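Local structure of protein YiiM (1O65) at residues 98-103 and 170-175; 110-115 and 207-212; 198-203 and 215-220. The protein is of uncharacterised function but carries a MOSC domain and may bind molybdenum and act as an oxidoreductase. All coordinates share one frame; numbering follows the deposited sequence.

Contact 1 (98-103 and 170-175); sequences ENLSTD and APLELV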
loop_
_atom_site.group_PDB
_atom_site.type_symbol
_atom_site.label_atom_id
_atom_site.label_comp_id
_atom_site.label_asym_id
_atom_site.label_seq_id
_atom_site.Cartn_x
_atom_site.Cartn_y
_atom_site.Cartn_z
ATOM N N GLU A 98 -0.053 -7.175 -5.537
ATOM C CA GLU A 98 -0.360 -5.841 -6.001
ATOM C C GLU A 98 -1.202 -5.754 -7.258
ATOM O O GLU A 98 -1.202 -6.583 -8.164
ATOM C CB GLU A 98 0.948 -5.056 -6.231
ATOM C CG GLU A 98 1.797 -5.578 -7.371
ATOM C CD GLU A 98 2.859 -6.542 -6.874
ATOM O OE1 GLU A 98 2.543 -7.351 -5.981
ATOM O OE2 GLU A 98 4.009 -6.495 -7.352
ATOM N N ASN A 99 -1.962 -4.656 -7.335
ATOM C CA ASN A 99 -2.717 -4.352 -8.551
ATOM C C ASN A 99 -1.870 -3.409 -9.416
ATOM O O ASN A 99 -1.927 -3.476 -10.636
ATOM C CB ASN A 99 -4.025 -3.641 -8.249
ATOM C CG ASN A 99 -4.905 -4.418 -7.293
ATOM O OD1 ASN A 99 -5.179 -3.925 -6.187
ATOM N ND2 ASN A 99 -5.342 -5.595 -7.738
ATOM N N LEU A 100 -1.115 -2.530 -8.734
ATOM C CA LEU A 100 -0.320 -1.528 -9.434
ATOM C C LEU A 100 1.183 -1.714 -9.263
ATOM O O LEU A 100 1.699 -1.755 -8.158
ATOM C CB LEU A 100 -0.703 -0.124 -8.978
ATOM C CG LEU A 100 -2.158 0.308 -9.161
ATOM C CD1 LEU A 100 -2.368 1.750 -8.737
ATOM C CD2 LEU A 100 -2.613 0.099 -10.596
ATOM N N SER A 101 1.911 -1.763 -10.389
ATOM C CA SER A 101 3.358 -1.972 -10.317
ATOM C C SER A 101 4.075 -0.845 -11.052
ATOM O O SER A 101 3.725 -0.544 -12.191
ATOM C CB SER A 101 3.740 -3.329 -10.870
ATOM O OG SER A 101 5.149 -3.492 -10.920
ATOM N N THR A 102 5.051 -0.211 -10.409
ATOM C CA THR A 102 5.800 0.890 -10.939
ATOM C C THR A 102 7.276 0.964 -10.504
ATOM O O THR A 102 7.785 0.254 -9.645
ATOM C CB THR A 102 5.255 2.233 -10.350
ATOM O OG1 THR A 102 5.410 2.147 -8.924
ATOM C CG2 THR A 102 3.849 2.574 -10.737
ATOM N N ASP A 103 7.936 1.980 -11.053
ATOM C CA ASP A 103 9.273 2.405 -10.688
ATOM C C ASP A 103 9.115 3.887 -10.250
ATOM O O ASP A 103 8.124 4.484 -10.685
ATOM C CB ASP A 103 10.269 2.427 -11.826
ATOM C CG ASP A 103 10.759 1.075 -12.289
ATOM O OD1 ASP A 103 11.454 0.366 -11.540
ATOM O OD2 ASP A 103 10.436 0.764 -13.458
ATOM N N ALA A 170 -2.531 4.538 -19.281
ATOM C CA ALA A 170 -2.563 5.799 -18.556
ATOM C C ALA A 170 -1.654 5.745 -17.326
ATOM O O ALA A 170 -1.786 4.855 -16.481
ATOM C CB ALA A 170 -3.992 6.085 -18.089
ATOM N N PRO A 171 -0.776 6.722 -17.178
ATOM C CA PRO A 171 0.111 6.825 -16.049
ATOM C C PRO A 171 -0.542 7.397 -14.793
ATOM O O PRO A 171 -1.583 8.049 -14.865
ATOM C CB PRO A 171 1.159 7.851 -16.523
ATOM C CG PRO A 171 0.392 8.746 -17.435
ATOM C CD PRO A 171 -0.590 7.834 -18.144
ATOM N N LEU A 172 0.030 7.073 -13.622
ATOM C CA LEU A 172 -0.442 7.684 -12.378
ATOM C C LEU A 172 0.088 9.126 -12.347
ATOM O O LEU A 172 1.272 9.341 -12.591
ATOM C CB LEU A 172 0.094 6.980 -11.129
ATOM C CG LEU A 172 -0.157 5.481 -11.038
ATOM C CD1 LEU A 172 0.449 4.926 -9.754
ATOM C CD2 LEU A 172 -1.657 5.188 -11.110
ATOM N N GLU A 173 -0.791 10.079 -12.108
ATOM C CA GLU A 173 -0.369 11.483 -12.068
ATOM C C GLU A 173 -0.682 12.076 -10.695
ATOM O O GLU A 173 -1.847 12.218 -10.305
ATOM C CB GLU A 173 -1.074 12.303 -13.139
ATOM C CG GLU A 173 -1.165 11.692 -14.530
ATOM C CD GLU A 173 -2.273 12.304 -15.365
ATOM O OE1 GLU A 173 -2.104 13.453 -15.810
ATOM O OE2 GLU A 173 -3.343 11.688 -15.558
ATOM N N LEU A 174 0.368 12.482 -9.989
ATOM C CA LEU A 174 0.141 13.073 -8.670
ATOM C C LEU A 174 -0.504 14.437 -8.847
ATOM O O LEU A 174 0.059 15.303 -9.513
ATOM C CB LEU A 174 1.462 13.127 -7.893
ATOM C CG LEU A 174 1.356 13.853 -6.538
ATOM C CD1 LEU A 174 0.760 12.917 -5.495
ATOM C CD2 LEU A 174 2.706 14.422 -6.121
ATOM N N VAL A 175 -1.634 14.680 -8.194
ATOM C CA VAL A 175 -2.330 15.961 -8.346
ATOM C C VAL A 175 -2.438 16.724 -7.059
ATOM O O VAL A 175 -2.432 17.966 -7.085
ATOM C CB VAL A 175 -3.689 15.790 -9.049
ATOM C CG1 VAL A 175 -4.511 14.637 -8.474
ATOM C CG2 VAL A 175 -4.503 17.068 -8.918
#

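Contact 2 (110-115 and 207-212); sequences VYMGDI and AGLSKS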
loop_
_atom_site.group_PDB
_atom_site.type_symbol
_atom_site.label_atom_id
_atom_site.label_comp_id
_atom_site.label_asym_id
_atom_site.label_seq_id
_atom_site.Cartn_x
_atom_site.Cartn_y
_atom_site.Cartn_z
ATOM N N VAL A 110 6.131 8.672 -1.218
ATOM C CA VAL A 110 4.671 8.644 -1.359
ATOM C C VAL A 110 4.084 9.084 -0.012
ATOM O O VAL A 110 4.475 8.550 1.027
ATOM C CB VAL A 110 4.154 7.285 -1.817
ATOM C CG1 VAL A 110 2.645 7.135 -1.694
ATOM C CG2 VAL A 110 4.523 7.092 -3.297
ATOM N N TYR A 111 3.233 10.101 -0.018
ATOM C CA TYR A 111 2.669 10.596 1.233
ATOM C C TYR A 111 1.233 10.135 1.470
ATOM O O TYR A 111 0.440 9.950 0.535
ATOM C CB TYR A 111 2.730 12.131 1.240
ATOM C CG TYR A 111 4.130 12.701 1.418
ATOM C CD1 TYR A 111 5.074 12.550 0.409
ATOM C CD2 TYR A 111 4.516 13.363 2.579
ATOM C CE1 TYR A 111 6.343 13.048 0.528
ATOM C CE2 TYR A 111 5.807 13.866 2.703
ATOM C CZ TYR A 111 6.714 13.700 1.676
ATOM O OH TYR A 111 8.003 14.166 1.775
ATOM N N MET A 112 0.880 9.995 2.749
ATOM C CA MET A 112 -0.490 9.618 3.131
ATOM C C MET A 112 -1.438 10.693 2.613
ATOM O O MET A 112 -1.125 11.864 2.799
ATOM C CB MET A 112 -0.603 9.591 4.653
ATOM C CG MET A 112 0.324 8.574 5.315
ATOM S SD MET A 112 -0.072 6.870 4.862
ATOM C CE MET A 112 -1.709 6.748 5.544
ATOM N N GLY A 113 -2.538 10.327 1.991
ATOM C CA GLY A 113 -3.492 11.274 1.452
ATOM C C GLY A 113 -3.136 11.665 0.017
ATOM O O GLY A 113 -3.892 12.446 -0.570
ATOM N N ASP A 114 -2.029 11.198 -0.530
ATOM C CA ASP A 114 -1.699 11.629 -1.900
ATOM C C ASP A 114 -2.864 11.237 -2.808
ATOM O O ASP A 114 -3.443 10.157 -2.660
ATOM C CB ASP A 114 -0.391 11.113 -2.449
ATOM C CG ASP A 114 0.868 11.831 -2.033
ATOM O OD1 ASP A 114 0.885 12.996 -1.568
ATOM O OD2 ASP A 114 1.946 11.188 -2.195
ATOM N N ILE A 115 -3.232 12.173 -3.670
ATOM C CA ILE A 115 -4.318 11.927 -4.605
ATOM C C ILE A 115 -3.706 11.933 -6.013
ATOM O O ILE A 115 -3.044 12.894 -6.404
ATOM C CB ILE A 115 -5.448 12.937 -4.525
ATOM C CG1 ILE A 115 -6.130 12.889 -3.150
ATOM C CG2 ILE A 115 -6.488 12.711 -5.638
ATOM C CD1 ILE A 115 -6.980 14.117 -2.868
ATOM N N ALA A 207 -4.591 13.368 6.133
ATOM C CA ALA A 207 -5.755 13.238 5.276
ATOM C C ALA A 207 -5.802 11.831 4.648
ATOM O O ALA A 207 -4.764 11.190 4.507
ATOM C CB ALA A 207 -5.638 14.290 4.167
ATOM N N GLY A 208 -7.008 11.336 4.360
ATOM C CA GLY A 208 -7.227 10.089 3.677
ATOM C C GLY A 208 -7.008 8.778 4.392
ATOM O O GLY A 208 -7.099 7.696 3.793
ATOM N N LEU A 209 -6.630 8.795 5.659
ATOM C CA LEU A 209 -6.321 7.638 6.441
ATOM C C LEU A 209 -7.479 6.637 6.457
ATOM O O LEU A 209 -8.636 7.011 6.654
ATOM C CB LEU A 209 -5.933 8.039 7.881
ATOM C CG LEU A 209 -5.306 6.895 8.694
ATOM C CD1 LEU A 209 -4.000 6.434 8.040
ATOM C CD2 LEU A 209 -5.082 7.266 10.134
ATOM N N SER A 210 -7.147 5.364 6.217
ATOM C CA SER A 210 -8.209 4.350 6.229
ATOM C C SER A 210 -8.850 4.270 7.618
ATOM O O SER A 210 -8.162 4.446 8.639
ATOM C CB SER A 210 -7.646 2.982 5.847
ATOM O OG SER A 210 -6.783 2.548 6.886
ATOM N N LYS A 211 -10.119 3.897 7.646
ATOM C CA LYS A 211 -10.887 3.804 8.890
ATOM C C LYS A 211 -10.229 2.832 9.856
ATOM O O LYS A 211 -10.096 3.121 11.055
ATOM C CB LYS A 211 -12.336 3.410 8.651
ATOM C CG LYS A 211 -13.156 4.455 7.902
ATOM C CD LYS A 211 -14.617 4.002 7.883
ATOM C CE LYS A 211 -15.543 5.092 7.394
ATOM N NZ LYS A 211 -14.912 5.975 6.353
ATOM N N SER A 212 -9.736 1.737 9.317
ATOM C CA SER A 212 -9.070 0.738 10.156
ATOM C C SER A 212 -7.782 1.305 10.754
ATOM O O SER A 212 -7.464 1.028 11.906
ATOM C CB SER A 212 -8.820 -0.525 9.345
ATOM O OG SER A 212 -7.676 -0.363 8.553
#

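Contact 3 (198-203 and 215-220); sequences DQYHRL and RTMQKR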
loop_
_atom_site.group_PDB
_atom_site.type_symbol
_atom_site.label_atom_id
_atom_site.label_comp_id
_atom_site.label_asym_id
_atom_site.label_seq_id
_atom_site.Cartn_x
_atom_site.Cartn_y
_atom_site.Cartn_z
ATOM N N ASP A 198 1.965 11.584 20.799
ATOM C CA ASP A 198 2.107 12.676 19.864
ATOM C C ASP A 198 2.203 12.179 18.418
ATOM O O ASP A 198 1.628 12.750 17.502
ATOM C CB ASP A 198 3.313 13.554 20.181
ATOM C CG ASP A 198 3.151 14.448 21.382
ATOM O OD1 ASP A 198 2.013 14.732 21.811
ATOM O OD2 ASP A 198 4.196 14.914 21.902
ATOM N N GLN A 199 2.971 11.129 18.228
ATOM C CA GLN A 199 3.138 10.494 16.926
ATOM C C GLN A 199 1.800 9.910 16.483
ATOM O O GLN A 199 1.443 10.056 15.303
ATOM C CB GLN A 199 4.241 9.461 17.010
ATOM C CG GLN A 199 5.175 9.343 15.843
ATOM C CD GLN A 199 5.880 10.627 15.471
ATOM O OE1 GLN A 199 5.958 10.992 14.303
ATOM N NE2 GLN A 199 6.366 11.347 16.470
ATOM N N TYR A 200 1.028 9.321 17.410
ATOM C CA TYR A 200 -0.287 8.805 17.051
ATOM C C TYR A 200 -1.216 9.962 16.693
ATOM O O TYR A 200 -1.978 9.887 15.721
ATOM C CB TYR A 200 -0.923 7.913 18.126
ATOM C CG TYR A 200 -0.002 6.775 18.530
ATOM C CD1 TYR A 200 0.755 6.114 17.557
ATOM C CD2 TYR A 200 0.132 6.364 19.831
ATOM C CE1 TYR A 200 1.633 5.112 17.875
ATOM C CE2 TYR A 200 0.998 5.337 20.167
ATOM C CZ TYR A 200 1.738 4.715 19.194
ATOM O OH TYR A 200 2.599 3.704 19.511
ATOM N N HIS A 201 -1.095 11.095 17.405
ATOM C CA HIS A 201 -1.972 12.222 17.050
ATOM C C HIS A 201 -1.623 12.710 15.638
ATOM O O HIS A 201 -2.468 13.051 14.821
ATOM C CB HIS A 201 -1.866 13.346 18.068
ATOM C CG HIS A 201 -2.657 14.573 17.746
ATOM N ND1 HIS A 201 -2.079 15.651 17.085
ATOM C CD2 HIS A 201 -3.927 14.924 17.967
ATOM C CE1 HIS A 201 -2.987 16.617 16.933
ATOM N NE2 HIS A 201 -4.114 16.184 17.455
ATOM N N ARG A 202 -0.336 12.704 15.353
ATOM C CA ARG A 202 0.144 13.140 14.044
ATOM C C ARG A 202 -0.353 12.231 12.931
ATOM O O ARG A 202 -0.871 12.726 11.926
ATOM C CB ARG A 202 1.657 13.287 14.123
ATOM C CG ARG A 202 2.431 13.038 12.857
ATOM C CD ARG A 202 3.860 13.620 13.062
ATOM N NE ARG A 202 4.294 14.162 11.790
ATOM C CZ ARG A 202 4.999 13.504 10.898
ATOM N NH1 ARG A 202 5.341 12.250 11.222
ATOM N NH2 ARG A 202 5.354 14.128 9.764
ATOM N N LEU A 203 -0.307 10.910 13.086
ATOM C CA LEU A 203 -0.770 9.995 12.056
ATOM C C LEU A 203 -2.268 10.122 11.852
ATOM O O LEU A 203 -2.762 10.135 10.711
ATOM C CB LEU A 203 -0.371 8.541 12.289
ATOM C CG LEU A 203 -0.866 7.521 11.243
ATOM C CD1 LEU A 203 -0.452 7.893 9.828
ATOM C CD2 LEU A 203 -0.307 6.130 11.564
ATOM N N ARG A 215 -8.867 3.692 13.556
ATOM C CA ARG A 215 -9.287 2.871 14.673
ATOM C C ARG A 215 -8.102 2.360 15.476
ATOM O O ARG A 215 -8.017 2.588 16.687
ATOM C CB ARG A 215 -10.120 1.688 14.133
ATOM C CG ARG A 215 -10.581 0.742 15.219
ATOM C CD ARG A 215 -11.282 -0.472 14.664
ATOM N NE ARG A 215 -12.063 -1.169 15.630
ATOM C CZ ARG A 215 -11.819 -1.744 16.775
ATOM N NH1 ARG A 215 -10.594 -1.770 17.295
ATOM N NH2 ARG A 215 -12.839 -2.322 17.432
ATOM N N THR A 216 -7.127 1.728 14.826
ATOM C CA THR A 216 -5.959 1.213 15.547
ATOM C C THR A 216 -5.252 2.326 16.316
ATOM O O THR A 216 -4.909 2.200 17.494
ATOM C CB THR A 216 -4.948 0.603 14.567
ATOM O OG1 THR A 216 -5.599 -0.461 13.872
ATOM C CG2 THR A 216 -3.697 0.092 15.267
ATOM N N MET A 217 -4.999 3.423 15.588
ATOM C CA MET A 217 -4.278 4.524 16.241
ATOM C C MET A 217 -5.120 5.109 17.343
ATOM O O MET A 217 -4.586 5.310 18.435
ATOM C CB MET A 217 -3.750 5.554 15.252
ATOM C CG MET A 217 -2.794 4.907 14.259
ATOM S SD MET A 217 -1.334 4.235 15.087
ATOM C CE MET A 217 -0.862 2.943 13.950
ATOM N N GLN A 218 -6.428 5.288 17.107
ATOM C CA GLN A 218 -7.237 5.824 18.223
ATOM C C GLN A 218 -7.252 4.843 19.396
ATOM O O GLN A 218 -7.196 5.260 20.557
ATOM C CB GLN A 218 -8.653 6.149 17.773
ATOM C CG GLN A 218 -9.507 6.799 18.860
ATOM C CD GLN A 218 -9.010 8.157 19.291
ATOM O OE1 GLN A 218 -9.058 9.177 18.585
ATOM N NE2 GLN A 218 -8.509 8.214 20.525
ATOM N N LYS A 219 -7.330 3.521 19.122
ATOM C CA LYS A 219 -7.291 2.566 20.228
ATOM C C LYS A 219 -5.981 2.689 21.010
ATOM O O LYS A 219 -6.014 2.511 22.235
ATOM C CB LYS A 219 -7.502 1.111 19.878
ATOM C CG LYS A 219 -8.874 0.754 19.334
ATOM C CD LYS A 219 -9.964 1.223 20.258
ATOM C CE LYS A 219 -11.330 0.626 19.887
ATOM N NZ LYS A 219 -12.333 1.099 20.892
ATOM N N ARG A 220 -4.871 2.998 20.340
ATOM C CA ARG A 220 -3.629 3.116 21.113
ATOM C C ARG A 220 -3.659 4.325 22.046
ATOM O O ARG A 220 -3.188 4.201 23.180
ATOM C CB ARG A 220 -2.409 3.205 20.194
ATOM C CG ARG A 220 -2.149 1.865 19.468
ATOM C CD ARG A 220 -0.928 2.098 18.559
ATOM N NE ARG A 220 -0.723 1.001 17.637
ATOM C CZ ARG A 220 0.380 0.869 16.905
ATOM N NH1 ARG A 220 1.346 1.784 17.027
ATOM N NH2 ARG A 220 0.505 -0.162 16.095
#

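Contact 1 (98-103 and 170-175)
L172 extends from its strand with CG anti to the carbonyl carbon (chi1 -55°) and CD1 continuing anti to CA (chi2 179°), and this opens the isobutyl fork toward two residues of strand 100-102. Its CD2 branch meets CD1 of L100 at 4.2 Å. The other branch, CD1, lies 4.2 Å from CG2 of T102. In T102 a chi1 of 60° applies to OG1, which puts the methyl CG2 anti to the carbonyl carbon and on the side facing the leucine. The contact is therefore purely apolar, methyl against methyl, with one side chain spanning two alternate residues of the strand across from it. The backbones stand well apart: even the nearest pair, T102 and L172, keeps 9.3 Å between CA atoms, so side chains alone bridge the two segments. The hydroxyl of T102 is also accounted for, since OG1 is hydrogen-bonded to NE2 of H71.

All three touching residues are buried, within the mixed sheet of the MOSC domain. Strand 14-21 pairs antiparallel with both 100-102 and 172-176, and its V17 packs on L100 and T102. H71 of strand 69-73 and W118 of strand 115-118 each touch L100 and L172, while F116 adds to the packing around L172, so strands from several parts of the sheet converge on these methyl groups.

Contact 2 (110-115 and 207-212)
The CE methyl of M112 presses against CD1 of L209 at 3.4 Å, a tight approach for two carbons. The two side chains run at a slant to one another. M112 reaches its partner by folding: all three torsions are near -60°, and the chain bends at chi2 and again at chi3, which carries CE toward L209. The second point of touch is backbone on backbone. CA of G113 sits 3.3 Å from the carbonyl oxygen of A207, and the CA atoms of G113 and G208 come within 4.5 Å. A beta carbon on G113 would land 2.8 Å from that same A207 oxygen, and one on G208 would crowd G113 CA, so glycine suits both segments here, for the close passage as well as for the backbone angles each adopts.

What shapes the first segment is a type II beta turn from Y111 to D114, closed by D114 N to Y111 O at 3.0 Å, with G113 at its third position, phi 89°. The D114 carboxylate folds back over the turn: its OD2 takes the amide of Y111 at 2.8 Å, met from above the carboxylate plane, while OD1 forms a salt bridge with R177. In the second segment, S210 is the N-cap of helix 211-223, its OG hydrogen-bonded to W213 N and also to Q127 OE1.

Further out, the turn is tied to strand 121-128 through backbone bonds of G113 and D114 with V125, and M112 packs on P128 of that strand and A186 of helix 183-191. The contact thus joins the loop entering strand 115-118 to the loop leading into helix 211-223, where the MOSC domain meets the three-helix region.

Contact 3 (198-203 and 215-220)
R220 runs out from helix 211-223 across the ring of Y200, at about a right angle to it. Its CB already touches the ring, 4.0 Å from CE2. With the chain extended from CG to NE, CD then passes over one face, toward the rim, 4.1 Å from the ring centroid: a CH-pi contact. At the tip NH1 comes 3.4 Å from Y200 CE1, and the guanidinium plane stands 87° to the ring, presenting its edge to CZ. The opposing charge for this group is E227, in a salt bridge with NH2, which also bonds to A190 O.

M217 lies beside this pair. With CG anti to the carbonyl carbon (chi1 -60°) and a bend at chi2, SD lies obliquely to the Y200 ring, 3.7 Å from CD1, a Met-aromatic contact. Its CE settles over the centre of one guanidinium face, 3.8 Å above the plane, and its CG packs on L203 CD2 at 3.9 Å. Replacing Y200 with a serine would remove the ring, would probably open a gap beside M217 SD, and is likely to let the arm of R220 shift.

The segment axes approach to 9.5 Å and run roughly antiparallel, 152° between directions. Helix 183-191 packs against the pair: I189 touches Y200, A186 touches L203 and A190 touches M217, while F195, in the connection to helix 197-204, meets Y200 edge-to-face. Three helices thus share one buried interface, consistent with the YiiM-type three-helix domain.

Overall arrangement
The three contacts trace a path from the sheet of the MOSC domain into the C-terminal helices. Contacts 1 and 2 have centres 16 Å apart and join through neighbouring strands: V175 N is 2.9 Å from I115 O, a probable hydrogen bond, and L174 CD1 packs on D114 CG at 3.6 Å. Contacts 2 and 3 are 14 Å apart, share helix 211-223, and touch where L209 CD2 meets L203 O at 3.7 Å. Contacts 1 and 3 lie on opposite sides of the chain's centre, about 28 Å between centres and about 16 Å between nearest atoms, so contact 2 is the bridge. None can be assigned to a catalytic or ligand site.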